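Local coordinates for gala protein type 1, 3 or 4 (Legionella pneumophila subsp. pneumophila, PDB 4XA9) that is a leucine-rich repeat protein that may bind small GTPases and act as a GTPase activator, at residues Ser21-Asn26 with Asp49-Asp54. Sequence-based numbering, arbitrary orientation. Where two conformers were deposited one is given.
Sequences SLSFLN and DLSHND
Asn53 reaches from the loop after strand 47-49 into the turn formed by Leu22 to Asn26 and bonds to it through both ends of its amide. Its ND2 donates to Leu22 O at 2.9 Å, almost straight (172°) and in the amide plane, while a second bond from ND2 meets Leu50 O from above the carbonyl plane. At the other end of the amide, Asn53 OD1 accepts from Leu25 N at 2.9 Å and also from Leu27 N. These bonds, spread over both ends of the amide, fix its rotation. Asn53 is the consensus asparagine of the LxLxxN pattern of leucine-rich repeats, and Asn77 does the same one repeat on by bonding Leu50 O.

The parallel strand pairing of Ser21 with Asp49 runs into the turn through Leu22 N to Asp49 O, 2.8 Å. Leu22 and Leu50 point the same way, CD1 to CD2 4.0 Å apart, and both touch Leu35 of helix 32-41.

Phe24 and His52 form an offset stack, with centroids 4.1 Å apart and planes at 11°. Both side chains set CG beside the backbone N and anti to the carbonyl carbon (Phe24 chi1 -68°), which lays the rings face to face; His52 CB sits over the centre of the phenyl face and Phe24 CZ over the imidazole. His76 stacks on His52, continuing the row.

Asp49 OD1 closes an Asx turn by accepting Ser51 N, and takes Ser51 OG on its syn lone pair at 2.7 Å. The carbonyls of the buried residues Leu22 and Leu50 each receive an asparagine ND2, which probably restrains the turn, while the stacked surface of Phe24 and His52 is already used by the bound chain of another protein.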
ATOM      1  N   SER A  21       6.866  -8.508  18.039  1.00 16.11           N
ATOM      2  CA  SER A  21       5.932  -8.389  16.924  1.00 20.03           C
ATOM      3  C   SER A  21       4.671  -9.202  17.162  1.00 20.95           C
ATOM      4  O   SER A  21       4.734 -10.419  17.362  1.00 20.15           O
ATOM      5  CB  SER A  21       6.596  -8.828  15.617  1.00 25.88           C
ATOM      6  OG  SER A  21       7.742  -8.036  15.352  1.00 33.06           O
ATOM      7  N   LEU A  22       3.531  -8.515  17.129  1.00 18.34           N
ATOM      8  CA  LEU A  22       2.238  -9.107  17.465  1.00 16.79           C
ATOM      9  C   LEU A  22       1.172  -8.699  16.444  1.00 18.61           C
ATOM     10  O   LEU A  22       0.034  -8.399  16.795  1.00 21.79           O
ATOM     11  CB  LEU A  22       1.810  -8.687  18.869  1.00 14.86           C
ATOM     12  CG  LEU A  22       2.715  -9.068  20.049  1.00 16.78           C
ATOM     13  CD1 LEU A  22       2.302  -8.298  21.297  1.00 19.68           C
ATOM     14  CD2 LEU A  22       2.661 -10.580  20.311  1.00 13.25           C
ATOM     15  N   SER A  23       1.553  -8.683  15.174  1.00 16.28           N
ATOM     16  CA  SER A  23       0.624  -8.286  14.122  0.53 18.98           C
ATOM     17  C   SER A  23      -0.353  -9.409  13.787  1.00 18.95           C
ATOM     18  O   SER A  23      -0.051 -10.588  13.964  1.00 21.02           O
ATOM     19  CB  SER A  23       1.381  -7.854  12.862  0.53 17.10           C
ATOM     20  OG  SER A  23       2.094  -8.938  12.302  0.53 15.61           O
ATOM     21  N   PHE A  24      -1.540  -9.021  13.327  1.00 17.04           N
ATOM     22  CA  PHE A  24      -2.579  -9.958  12.882  1.00 20.60           C
ATOM     23  C   PHE A  24      -3.026 -10.964  13.949  1.00 23.33           C
ATOM     24  O   PHE A  24      -3.213 -12.146  13.652  1.00 20.00           O
ATOM     25  CB  PHE A  24      -2.116 -10.730  11.631  1.00 21.24           C
ATOM     26  CG  PHE A  24      -1.993  -9.878  10.392  1.00 21.04           C
ATOM     27  CD1 PHE A  24      -3.112  -9.567   9.634  1.00 22.42           C
ATOM     28  CD2 PHE A  24      -0.758  -9.414   9.967  1.00 22.07           C
ATOM     29  CE1 PHE A  24      -3.004  -8.784   8.488  1.00 21.54           C
ATOM     30  CE2 PHE A  24      -0.645  -8.632   8.821  1.00 19.30           C
ATOM     31  CZ  PHE A  24      -1.770  -8.322   8.084  1.00 19.20           C
ATOM     32  N   LEU A  25      -3.224 -10.497  15.179  1.00 21.66           N
ATOM     33  CA  LEU A  25      -3.652 -11.381  16.260  1.00 22.77           C
ATOM     34  C   LEU A  25      -5.025 -10.982  16.796  1.00 25.45           C
ATOM     35  O   LEU A  25      -5.481 -11.524  17.798  1.00 28.56           O
ATOM     36  CB  LEU A  25      -2.622 -11.381  17.400  1.00 21.37           C
ATOM     37  CG  LEU A  25      -1.260 -12.004  17.082  1.00 23.19           C
ATOM     38  CD1 LEU A  25      -0.328 -11.928  18.285  1.00 21.55           C
ATOM     39  CD2 LEU A  25      -1.430 -13.449  16.632  1.00 21.80           C
ATOM     40  N   ASN A  26      -5.683 -10.048  16.114  1.00 23.77           N
ATOM     41  CA  ASN A  26      -6.971  -9.509  16.556  1.00 24.58           C
ATOM     42  C   ASN A  26      -6.949  -9.039  18.014  1.00 24.36           C
ATOM     43  O   ASN A  26      -7.916  -9.221  18.749  1.00 26.43           O
ATOM     44  CB  ASN A  26      -8.083 -10.547  16.362  1.00 26.66           C
ATOM     45  CG  ASN A  26      -8.357 -10.839  14.894  1.00 27.96           C
ATOM     46  OD1 ASN A  26      -8.990 -10.044  14.203  1.00 29.94           O
ATOM     47  ND2 ASN A  26      -7.881 -11.979  14.418  1.00 29.73           N
ATOM     48  N   ASP A  49       5.765  -3.912  17.372  1.00 13.75           N
ATOM     49  CA  ASP A  49       4.841  -3.934  16.241  1.00 16.80           C
ATOM     50  C   ASP A  49       3.466  -4.488  16.654  1.00 17.50           C
ATOM     51  O   ASP A  49       3.308  -5.683  16.908  1.00 17.93           O
ATOM     52  CB  ASP A  49       5.453  -4.744  15.093  1.00 15.32           C
ATOM     53  CG  ASP A  49       4.545  -4.840  13.871  1.00 22.89           C
ATOM     54  OD1 ASP A  49       3.486  -4.173  13.823  1.00 23.50           O
ATOM     55  OD2 ASP A  49       4.930  -5.565  12.928  1.00 25.28           O
ATOM     56  N   LEU A  50       2.483  -3.595  16.719  1.00 17.56           N
ATOM     57  CA  LEU A  50       1.109  -3.962  17.053  1.00 16.08           C
ATOM     58  C   LEU A  50       0.182  -3.817  15.852  1.00 14.99           C
ATOM     59  O   LEU A  50      -1.031  -3.705  16.009  1.00 14.67           O
ATOM     60  CB  LEU A  50       0.579  -3.101  18.200  1.00 16.39           C
ATOM     61  CG  LEU A  50       1.282  -3.211  19.546  1.00 21.53           C
ATOM     62  CD1 LEU A  50       0.621  -2.286  20.556  1.00 24.76           C
ATOM     63  CD2 LEU A  50       1.255  -4.647  20.040  1.00 24.44           C
ATOM     64  N   SER A  51       0.752  -3.814  14.653  1.00 12.66           N
ATOM     65  CA  SER A  51      -0.019  -3.495  13.452  1.00 17.66           C
ATOM     66  C   SER A  51      -1.055  -4.563  13.128  1.00 19.24           C
ATOM     67  O   SER A  51      -0.902  -5.711  13.518  1.00 19.59           O
ATOM     68  CB  SER A  51       0.910  -3.300  12.254  1.00 13.20           C
ATOM     69  OG  SER A  51       1.590  -4.504  11.945  1.00 17.92           O
ATOM     70  N   HIS A  52      -2.114  -4.169  12.428  1.00 11.85           N
ATOM     71  CA  HIS A  52      -3.142  -5.100  11.971  1.00 15.24           C
ATOM     72  C   HIS A  52      -3.817  -5.822  13.145  1.00 17.84           C
ATOM     73  O   HIS A  52      -3.827  -7.049  13.225  1.00 18.89           O
ATOM     74  CB  HIS A  52      -2.554  -6.118  10.990  1.00 15.19           C
ATOM     75  CG  HIS A  52      -1.974  -5.502   9.749  1.00 18.26           C
ATOM     76  ND1 HIS A  52      -2.747  -5.137   8.667  1.00 17.52           N
ATOM     77  CD2 HIS A  52      -0.692  -5.221   9.405  1.00 19.93           C
ATOM     78  CE1 HIS A  52      -1.970  -4.642   7.719  1.00 18.29           C
ATOM     79  NE2 HIS A  52      -0.719  -4.686   8.139  1.00 16.01           N
ATOM     80  N   ASN A  53      -4.375  -5.038  14.058  1.00 16.31           N
ATOM     81  CA  ASN A  53      -5.148  -5.575  15.163  1.00 16.28           C
ATOM     82  C   ASN A  53      -6.414  -4.749  15.318  1.00 20.01           C
ATOM     83  O   ASN A  53      -6.800  -4.043  14.381  1.00 23.45           O
ATOM     84  CB  ASN A  53      -4.313  -5.594  16.441  1.00 15.12           C
ATOM     85  CG  ASN A  53      -3.322  -6.739  16.461  1.00 16.38           C
ATOM     86  OD1 ASN A  53      -3.712  -7.902  16.359  1.00 15.40           O
ATOM     87  ND2 ASN A  53      -2.034  -6.419  16.569  1.00 15.18           N
ATOM     88  N   ASP A  54      -7.055  -4.819  16.482  1.00 17.64           N
ATOM     89  CA  ASP A  54      -8.339  -4.149  16.687  1.00 19.85           C
ATOM     90  C   ASP A  54      -8.283  -3.161  17.837  1.00 21.86           C
ATOM     91  O   ASP A  54      -9.256  -2.982  18.566  1.00 24.43           O
ATOM     92  CB  ASP A  54      -9.442  -5.176  16.950  1.00 27.20           C
ATOM     93  CG  ASP A  54      -9.610  -6.157  15.811  1.00 31.66           C
ATOM     94  OD1 ASP A  54      -9.510  -5.734  14.641  1.00 32.11           O
ATOM     95  OD2 ASP A  54      -9.831  -7.357  16.087  1.00 35.71           O
TER
HETATM   96  O   HOH W   1       7.393  -6.608  12.736  1.00 25.73           O
HETATM   97  O   HOH W   2      -5.898  -8.666  13.423  1.00 21.59           O
HETATM   98  O   HOH W   3     -11.174  -8.266  17.905  1.00 52.13           O